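Long-range contact in uncharacterized protein (Bacteroides ovatus, PDB 4E6F), which is of unknown function but belongs to the DUF4468 family of proteins with a TBP-like fold: residues S89-V101 / V110-T122. Numbering follows the deposited sequence. Where two conformers were deposited one is given.
With EDO (1,2-ethanediol), chain E.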
ATOM      1  N   SER A  89      -5.248  22.375  13.809  0.50 22.18           N
ATOM      2  CA  SER A  89      -4.379  21.868  12.755  0.50 20.82           C
ATOM      3  C   SER A  89      -4.766  20.477  12.238  0.50 22.29           C
ATOM      4  O   SER A  89      -5.431  19.726  12.945  0.50 21.10           O
ATOM      5  CB  SER A  89      -2.943  21.833  13.276  0.50 25.30           C
ATOM      6  OG  SER A  89      -2.786  20.888  14.322  0.50 31.15           O
ATOM      7  N   LEU A  90      -4.283  20.130  11.036  1.00 20.46           N
ATOM      8  CA  LEU A  90      -4.556  18.884  10.353  1.00 21.82           C
ATOM      9  C   LEU A  90      -3.252  18.556   9.679  1.00 23.65           C
ATOM     10  O   LEU A  90      -2.800  19.332   8.837  1.00 25.58           O
ATOM     11  CB  LEU A  90      -5.726  18.976   9.346  1.00 24.11           C
ATOM     12  CG  LEU A  90      -5.902  17.709   8.472  1.00 30.10           C
ATOM     13  CD1 LEU A  90      -6.488  16.558   9.279  1.00 30.85           C
ATOM     14  CD2 LEU A  90      -6.782  18.004   7.288  1.00 36.00           C
ATOM     15  N   ASP A  91      -2.573  17.501  10.138  1.00 18.34           N
ATOM     16  CA  ASP A  91      -1.287  17.139   9.573  1.00 16.45           C
ATOM     17  C   ASP A  91      -1.503  15.940   8.670  1.00 19.73           C
ATOM     18  O   ASP A  91      -1.870  14.873   9.166  1.00 19.65           O
ATOM     19  CB  ASP A  91      -0.283  16.810  10.697  1.00 17.34           C
ATOM     20  CG  ASP A  91       1.131  16.540  10.190  1.00 18.67           C
ATOM     21  OD1 ASP A  91       1.478  17.042   9.100  1.00 20.93           O
ATOM     22  OD2 ASP A  91       1.898  15.850  10.905  1.00 21.71           O
ATOM     23  N   ARG A  92      -1.318  16.121   7.361  1.00 17.28           N
ATOM     24  CA  ARG A  92      -1.533  15.048   6.397  1.00 16.82           C
ATOM     25  C   ARG A  92      -0.570  15.163   5.234  1.00 17.59           C
ATOM     26  O   ARG A  92      -0.010  16.241   5.000  1.00 16.61           O
ATOM     27  CB  ARG A  92      -2.984  15.100   5.872  1.00 19.33           C
ATOM     28  CG  ARG A  92      -3.302  16.346   5.032  1.00 21.59           C
ATOM     29  CD  ARG A  92      -4.744  16.363   4.570  1.00 24.68           C
ATOM     30  NE  ARG A  92      -5.002  17.485   3.666  1.00 24.52           N
ATOM     31  CZ  ARG A  92      -6.155  17.689   3.035  1.00 36.29           C
ATOM     32  NH1 ARG A  92      -7.164  16.841   3.188  1.00 26.05           N
ATOM     33  NH2 ARG A  92      -6.301  18.734   2.230  1.00 29.49           N
ATOM     34  N   THR A  93      -0.418  14.074   4.471  1.00 15.60           N
ATOM     35  CA  THR A  93       0.381  14.106   3.268  1.00 15.07           C
ATOM     36  C   THR A  93      -0.429  13.569   2.104  1.00 17.84           C
ATOM     37  O   THR A  93      -1.317  12.730   2.301  1.00 16.85           O
ATOM     38  CB  THR A  93       1.695  13.291   3.410  1.00 16.32           C
ATOM     39  OG1 THR A  93       2.494  13.506   2.238  1.00 16.62           O
ATOM     40  CG2 THR A  93       1.462  11.780   3.589  1.00 15.77           C
ATOM     41  N   LEU A  94      -0.110  14.034   0.899  1.00 15.78           N
ATOM     42  CA  LEU A  94      -0.668  13.379  -0.278  1.00 15.23           C
ATOM     43  C   LEU A  94       0.235  12.189  -0.535  1.00 17.61           C
ATOM     44  O   LEU A  94       1.435  12.248  -0.235  1.00 14.95           O
ATOM     45  CB  LEU A  94      -0.668  14.336  -1.488  1.00 15.93           C
ATOM     46  CG  LEU A  94      -1.517  13.931  -2.685  1.00 20.14           C
ATOM     47  CD1 LEU A  94      -3.024  14.076  -2.366  1.00 21.12           C
ATOM     48  CD2 LEU A  94      -1.124  14.758  -3.932  1.00 20.69           C
ATOM     49  N   VAL A  95      -0.315  11.109  -1.075  1.00 15.46           N
ATOM     50  CA  VAL A  95       0.486   9.966  -1.474  1.00 14.34           C
ATOM     51  C   VAL A  95       0.049   9.583  -2.873  1.00 15.42           C
ATOM     52  O   VAL A  95      -1.141   9.629  -3.164  1.00 15.52           O
ATOM     53  CB  VAL A  95       0.421   8.759  -0.487  1.00 16.59           C
ATOM     54  CG1 VAL A  95      -0.986   8.158  -0.404  1.00 15.89           C
ATOM     55  CG2 VAL A  95       1.442   7.674  -0.857  1.00 16.34           C
ATOM     56  N   ASN A  96       1.009   9.248  -3.739  1.00 13.61           N
ATOM     57  CA  ASN A  96       0.752   8.703  -5.073  1.00 13.38           C
ATOM     58  C   ASN A  96       1.399   7.358  -5.105  1.00 14.33           C
ATOM     59  O   ASN A  96       2.484   7.178  -4.538  1.00 13.60           O
ATOM     60  CB  ASN A  96       1.268   9.589  -6.189  1.00 14.04           C
ATOM     61  CG  ASN A  96       0.406  10.805  -6.410  1.00 22.27           C
ATOM     62  OD1 ASN A  96      -0.560  10.810  -7.217  1.00 21.39           O
ATOM     63  ND2 ASN A  96       0.714  11.852  -5.670  1.00 15.02           N
ATOM     64  N   TYR A  97       0.740   6.390  -5.747  1.00 12.54           N
ATOM     65  CA  TYR A  97       1.286   5.034  -5.735  1.00 11.85           C
ATOM     66  C   TYR A  97       0.800   4.246  -6.947  1.00 13.80           C
ATOM     67  O   TYR A  97      -0.125   4.685  -7.629  1.00 12.59           O
ATOM     68  CB  TYR A  97       0.841   4.299  -4.430  1.00 12.90           C
ATOM     69  CG  TYR A  97      -0.660   4.323  -4.192  1.00 13.29           C
ATOM     70  CD1 TYR A  97      -1.503   3.397  -4.815  1.00 14.06           C
ATOM     71  CD2 TYR A  97      -1.249   5.330  -3.425  1.00 14.46           C
ATOM     72  CE1 TYR A  97      -2.886   3.444  -4.637  1.00 14.08           C
ATOM     73  CE2 TYR A  97      -2.636   5.370  -3.218  1.00 14.63           C
ATOM     74  CZ  TYR A  97      -3.446   4.423  -3.829  1.00 16.08           C
ATOM     75  OH  TYR A  97      -4.811   4.460  -3.657  1.00 15.98           O
ATOM     76  N   GLN A  98       1.363   3.046  -7.150  1.00 11.67           N
ATOM     77  CA  GLN A  98       0.873   2.123  -8.154  1.00 11.15           C
ATOM     78  C   GLN A  98       0.514   0.824  -7.459  1.00 12.77           C
ATOM     79  O   GLN A  98       1.227   0.389  -6.546  1.00 12.28           O
ATOM     80  CB  GLN A  98       1.946   1.885  -9.225  1.00 11.08           C
ATOM     81  CG  GLN A  98       1.505   0.875 -10.296  1.00 11.94           C
ATOM     82  CD  GLN A  98       2.455   0.816 -11.474  1.00 11.96           C
ATOM     83  OE1 GLN A  98       2.928   1.852 -11.968  1.00 14.11           O
ATOM     84  NE2 GLN A  98       2.720  -0.412 -11.947  1.00 12.70           N
ATOM     85  N   ILE A  99      -0.635   0.241  -7.847  1.00 11.08           N
ATOM     86  CA  ILE A  99      -1.049  -1.090  -7.370  1.00 10.14           C
ATOM     87  C   ILE A  99      -0.797  -2.028  -8.535  1.00 13.30           C
ATOM     88  O   ILE A  99      -1.324  -1.776  -9.620  1.00 12.95           O
ATOM     89  CB  ILE A  99      -2.536  -1.173  -6.951  1.00 12.54           C
ATOM     90  CG1 ILE A  99      -2.927  -0.024  -6.022  1.00 13.47           C
ATOM     91  CG2 ILE A  99      -2.826  -2.560  -6.302  1.00 13.17           C
ATOM     92  CD1 ILE A  99      -4.485   0.028  -5.739  1.00 15.66           C
ATOM     93  N   THR A 100      -0.043  -3.108  -8.321  1.00 10.98           N
ATOM     94  CA  THR A 100       0.259  -4.081  -9.371  1.00 10.98           C
ATOM     95  C   THR A 100      -0.230  -5.429  -8.896  1.00 13.10           C
ATOM     96  O   THR A 100       0.204  -5.893  -7.833  1.00 13.75           O
ATOM     97  CB  THR A 100       1.739  -4.083  -9.674  1.00 14.28           C
ATOM     98  OG1 THR A 100       2.089  -2.763 -10.131  1.00 14.26           O
ATOM     99  CG2 THR A 100       2.125  -5.149 -10.739  1.00 17.29           C
ATOM    100  N   VAL A 101      -1.094  -6.071  -9.678  1.00 12.00           N
ATOM    101  CA  VAL A 101      -1.682  -7.370  -9.315  1.00 12.01           C
ATOM    102  C   VAL A 101      -1.314  -8.389 -10.368  1.00 14.91           C
ATOM    103  O   VAL A 101      -1.470  -8.114 -11.562  1.00 14.33           O
ATOM    104  CB  VAL A 101      -3.222  -7.258  -9.155  1.00 15.66           C
ATOM    105  CG1 VAL A 101      -3.859  -8.632  -8.909  1.00 16.59           C
ATOM    106  CG2 VAL A 101      -3.566  -6.301  -8.025  1.00 16.08           C
ATOM    107  N   VAL A 110      -0.248  -9.157  -4.809  1.00 11.95           N
ATOM    108  CA  VAL A 110      -0.614  -7.748  -4.834  1.00 12.06           C
ATOM    109  C   VAL A 110       0.601  -6.943  -4.370  1.00 14.39           C
ATOM    110  O   VAL A 110       1.151  -7.222  -3.298  1.00 13.96           O
ATOM    111  CB  VAL A 110      -1.866  -7.418  -3.980  1.00 14.64           C
ATOM    112  CG1 VAL A 110      -2.214  -5.919  -4.055  1.00 14.31           C
ATOM    113  CG2 VAL A 110      -3.071  -8.268  -4.413  1.00 15.47           C
ATOM    114  N   GLU A 111       1.041  -5.994  -5.194  1.00 11.90           N
ATOM    115  CA  GLU A 111       2.157  -5.138  -4.864  1.00 12.22           C
ATOM    116  C   GLU A 111       1.753  -3.683  -4.827  1.00 14.77           C
ATOM    117  O   GLU A 111       0.985  -3.225  -5.686  1.00 14.98           O
ATOM    118  CB  GLU A 111       3.291  -5.304  -5.892  1.00 12.40           C
ATOM    119  CG  GLU A 111       3.892  -6.701  -5.854  1.00 13.41           C
ATOM    120  CD  GLU A 111       4.851  -6.997  -6.993  1.00 21.89           C
ATOM    121  OE1 GLU A 111       4.413  -7.029  -8.165  1.00 19.48           O
ATOM    122  OE2 GLU A 111       6.054  -7.180  -6.708  1.00 22.83           O
ATOM    123  N   LEU A 112       2.299  -2.950  -3.833  1.00 11.27           N
ATOM    124  CA  LEU A 112       2.097  -1.512  -3.707  0.70 11.38           C
ATOM    125  C   LEU A 112       3.469  -0.884  -3.894  1.00 13.20           C
ATOM    126  O   LEU A 112       4.387  -1.143  -3.103  1.00 13.88           O
ATOM    127  CB  LEU A 112       1.458  -1.152  -2.351  0.70 11.18           C
ATOM    128  CG  LEU A 112       1.257   0.329  -2.100  0.70 12.59           C
ATOM    129  CD1 LEU A 112       0.128   0.880  -2.965  0.70 12.90           C
ATOM    130  CD2 LEU A 112       0.952   0.596  -0.627  0.70 15.03           C
ATOM    131  N   GLU A 113       3.631  -0.135  -4.973  1.00 10.68           N
ATOM    132  CA  GLU A 113       4.943   0.396  -5.327  1.00 11.64           C
ATOM    133  C   GLU A 113       4.899   1.807  -5.882  1.00 13.15           C
ATOM    134  O   GLU A 113       3.829   2.409  -5.965  1.00 13.23           O
ATOM    135  CB  GLU A 113       5.588  -0.547  -6.356  1.00 13.61           C
ATOM    136  CG  GLU A 113       4.746  -0.776  -7.613  1.00 15.16           C
ATOM    137  CD  GLU A 113       5.397  -1.661  -8.657  1.00 23.38           C
ATOM    138  OE1 GLU A 113       6.641  -1.795  -8.643  1.00 25.79           O
ATOM    139  OE2 GLU A 113       4.659  -2.250  -9.476  1.00 18.72           O
ATOM    140  N   LYS A 114       6.091   2.351  -6.230  1.00 11.37           N
ATOM    141  CA  LYS A 114       6.243   3.694  -6.780  1.00 11.94           C
ATOM    142  C   LYS A 114       5.559   4.722  -5.852  1.00 14.29           C
ATOM    143  O   LYS A 114       4.811   5.595  -6.302  1.00 15.61           O
ATOM    144  CB  LYS A 114       5.691   3.759  -8.222  1.00 13.39           C
ATOM    145  CG  LYS A 114       6.424   2.806  -9.153  1.00 14.57           C
ATOM    146  CD  LYS A 114       5.843   2.930 -10.550  1.00 17.82           C
ATOM    147  CE  LYS A 114       6.433   1.925 -11.486  1.00 19.00           C
ATOM    148  NZ  LYS A 114       5.830   2.091 -12.842  1.00 23.15           N
ATOM    149  N   ILE A 115       5.826   4.586  -4.555  1.00 12.36           N
ATOM    150  CA  ILE A 115       5.210   5.431  -3.536  1.00 12.02           C
ATOM    151  C   ILE A 115       5.972   6.732  -3.388  1.00 15.13           C
ATOM    152  O   ILE A 115       7.185   6.720  -3.143  1.00 15.14           O
ATOM    153  CB  ILE A 115       5.163   4.678  -2.196  1.00 14.75           C
ATOM    154  CG1 ILE A 115       4.351   3.360  -2.350  1.00 14.76           C
ATOM    155  CG2 ILE A 115       4.597   5.599  -1.059  1.00 16.50           C
ATOM    156  CD1 ILE A 115       4.499   2.382  -1.218  1.00 16.66           C
ATOM    157  N   ARG A 116       5.247   7.848  -3.518  1.00 13.81           N
ATOM    158  CA  ARG A 116       5.842   9.164  -3.347  1.00 14.23           C
ATOM    159  C   ARG A 116       4.856  10.055  -2.632  1.00 16.47           C
ATOM    160  O   ARG A 116       3.640   9.962  -2.832  1.00 16.26           O
ATOM    161  CB  ARG A 116       6.292   9.766  -4.688  1.00 15.66           C
ATOM    162  CG  ARG A 116       5.181   9.956  -5.682  1.00 20.30           C
ATOM    163  CD  ARG A 116       5.695  10.501  -7.014  1.00 30.40           C
ATOM    164  NE  ARG A 116       4.618  10.513  -8.003  1.00 35.42           N
ATOM    165  CZ  ARG A 116       3.727  11.490  -8.129  1.00 47.60           C
ATOM    166  NH1 ARG A 116       3.797  12.566  -7.352  1.00 40.51           N
ATOM    167  NH2 ARG A 116       2.758  11.397  -9.026  1.00 37.92           N
ATOM    168  N   PHE A 117       5.395  10.933  -1.811  1.00 14.51           N
ATOM    169  CA  PHE A 117       4.615  11.836  -0.985  1.00 13.58           C
ATOM    170  C   PHE A 117       4.751  13.260  -1.441  1.00 16.77           C
ATOM    171  O   PHE A 117       5.834  13.669  -1.886  1.00 16.86           O
ATOM    172  CB  PHE A 117       5.105  11.751   0.467  1.00 14.18           C
ATOM    173  CG  PHE A 117       5.131  10.354   1.048  1.00 13.94           C
ATOM    174  CD1 PHE A 117       3.953   9.729   1.459  1.00 15.38           C
ATOM    175  CD2 PHE A 117       6.333   9.662   1.183  1.00 14.53           C
ATOM    176  CE1 PHE A 117       3.973   8.422   1.981  1.00 15.27           C
ATOM    177  CE2 PHE A 117       6.360   8.363   1.719  1.00 16.27           C
ATOM    178  CZ  PHE A 117       5.182   7.762   2.137  1.00 14.33           C
ATOM    179  N   THR A 118       3.649  14.011  -1.335  1.00 15.20           N
ATOM    180  CA  THR A 118       3.615  15.449  -1.614  1.00 15.52           C
ATOM    181  C   THR A 118       3.052  16.073  -0.351  1.00 18.63           C
ATOM    182  O   THR A 118       1.867  15.912  -0.033  1.00 18.44           O
ATOM    183  CB  THR A 118       2.835  15.779  -2.879  1.00 18.64           C
ATOM    184  OG1 THR A 118       3.358  14.993  -3.944  1.00 19.14           O
ATOM    185  CG2 THR A 118       2.935  17.268  -3.238  1.00 18.82           C
ATOM    186  N   TYR A 119       3.911  16.767   0.376  1.00 16.41           N
ATOM    187  CA  TYR A 119       3.580  17.302   1.687  1.00 16.53           C
ATOM    188  C   TYR A 119       3.565  18.821   1.680  1.00 19.92           C
ATOM    189  O   TYR A 119       4.526  19.441   1.209  1.00 20.35           O
ATOM    190  CB  TYR A 119       4.646  16.782   2.676  1.00 16.67           C
ATOM    191  CG  TYR A 119       4.371  17.063   4.139  1.00 17.83           C
ATOM    192  CD1 TYR A 119       3.247  16.534   4.774  1.00 19.08           C
ATOM    193  CD2 TYR A 119       5.299  17.740   4.922  1.00 18.82           C
ATOM    194  CE1 TYR A 119       3.017  16.749   6.130  1.00 19.13           C
ATOM    195  CE2 TYR A 119       5.084  17.945   6.285  1.00 20.45           C
ATOM    196  CZ  TYR A 119       3.959  17.416   6.888  1.00 19.98           C
ATOM    197  OH  TYR A 119       3.761  17.605   8.238  1.00 20.91           O
ATOM    198  N   ARG A 120       2.466  19.411   2.208  1.00 20.12           N
ATOM    199  CA  ARG A 120       2.300  20.867   2.286  0.50 21.72           C
ATOM    200  C   ARG A 120       2.540  21.492   0.896  1.00 25.78           C
ATOM    201  O   ARG A 120       3.239  22.523   0.775  1.00 25.81           O
ATOM    202  CB  ARG A 120       3.228  21.483   3.367  0.50 22.98           C
ATOM    203  CG  ARG A 120       3.218  20.740   4.705  0.50 31.62           C
ATOM    204  CD  ARG A 120       2.553  21.518   5.811  0.50 36.15           C
ATOM    205  NE  ARG A 120       2.214  20.668   6.955  0.50 35.55           N
ATOM    206  CZ  ARG A 120       2.759  20.782   8.163  0.50 41.73           C
ATOM    207  NH1 ARG A 120       3.684  21.705   8.396  0.50 23.61           N
ATOM    208  NH2 ARG A 120       2.380  19.976   9.145  0.50 25.79           N
ATOM    209  N   GLU A 121       1.970  20.833  -0.156  1.00 25.70           N
ATOM    210  CA  GLU A 121       1.957  21.214  -1.575  0.65 26.52           C
ATOM    211  C   GLU A 121       3.316  21.137  -2.278  1.00 29.91           C
ATOM    212  O   GLU A 121       3.359  20.695  -3.429  1.00 29.83           O
ATOM    213  CB  GLU A 121       1.384  22.632  -1.785  0.65 29.12           C
ATOM    214  CG  GLU A 121      -0.100  22.771  -1.482  0.65 43.29           C
ATOM    215  CD  GLU A 121      -0.477  23.005  -0.030  0.65 68.25           C
ATOM    216  OE1 GLU A 121       0.252  23.744   0.672  0.65 65.37           O
ATOM    217  OE2 GLU A 121      -1.537  22.489   0.391  0.65 65.34           O
ATOM    218  N   THR A 122       4.414  21.589  -1.634  1.00 26.77           N
ATOM    219  CA  THR A 122       5.704  21.639  -2.351  1.00 28.07           C
ATOM    220  C   THR A 122       6.828  20.683  -1.931  1.00 29.71           C
ATOM    221  O   THR A 122       7.844  20.604  -2.647  1.00 30.53           O
ATOM    222  CB  THR A 122       6.280  23.066  -2.263  1.00 35.36           C
ATOM    223  OG1 THR A 122       6.434  23.431  -0.891  1.00 34.54           O
ATOM    224  CG2 THR A 122       5.423  24.094  -2.985  1.00 38.66           C
TER
HETATM  225  C1  EDO E 403       2.818   7.121  -8.945  1.00 32.18           C
HETATM  226  O1  EDO E 403       2.803   5.728  -8.669  1.00 31.55           O
HETATM  227  C2  EDO E 403       1.491   7.542  -9.628  1.00 28.64           C
HETATM  228  O2  EDO E 403       0.367   7.278  -8.782  1.00 26.00           O
HETATM  229  O   HOH W   1      -0.307  18.825   6.604  0.75 22.53           O
HETATM  230  O   HOH W   2       0.110  17.960   2.973  1.00 27.31           O
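Gln98 turns CG away from its own backbone nitrogen (chi1 178°) and stays extended, which lays its amide alongside Lys114, while Glu113, its CG set between N and the carbonyl carbon, brings its carboxylate to Thr100. Three bonds link these ends: Lys114 NZ donates to Gln98 OE1 at 3.0 Å; Gln98 NE2 donates to Thr100 OG1; and Thr100 OG1 donates to the anti lone pair of Glu113 OE2 at 2.7 Å. Replacing Gln98 with a leucine would probably leave Lys114 NZ without this acceptor and Thr100 OG1 without its amide donor. On the same face the Arg116 guanidinium stacks on Asn96, their planes 8° apart, with Asn96 CB 3.6 Å above the guanidinium centre.

On the opposite face, that of Val95, Ile99, Leu112 and Phe117, Val95 CG2 lies against Ile115 CG2, and Leu112 CD1, in one of its two conformers, meets Tyr97 CD1 at 3.5 Å; from helix 149-169, Phe158 meets the Tyr97 ring and Trp151 meets Phe117 edge-to-face. At the far end Asp91 OD1 takes two donors: Tyr119 OH at 2.5 Å, on the syn side, and, in one of two conformers, Arg120 NH2 from above the carboxylate plane, a salt bridge therefore doubtful. Lys150, which also bonds Tyr119 OH, pairs with Asp91 OD2 and would probably favour an ionised carboxylate.

Paired backbone bonds run from Leu94-Thr118 to Thr100-Glu111, but the register slips by one between Asn96 and Gln98. Lys114, with a left-handed backbone conformation, sits in this beta bulge; Lys114 O and Tyr97 O each accept from a hydroxyl of ethanediol, probably from the crystallisation liquor. A long, bulged antiparallel hairpin, strands 147° apart and backed by helices on its apolar face, is consistent with the curved sheet of a TBP-like fold.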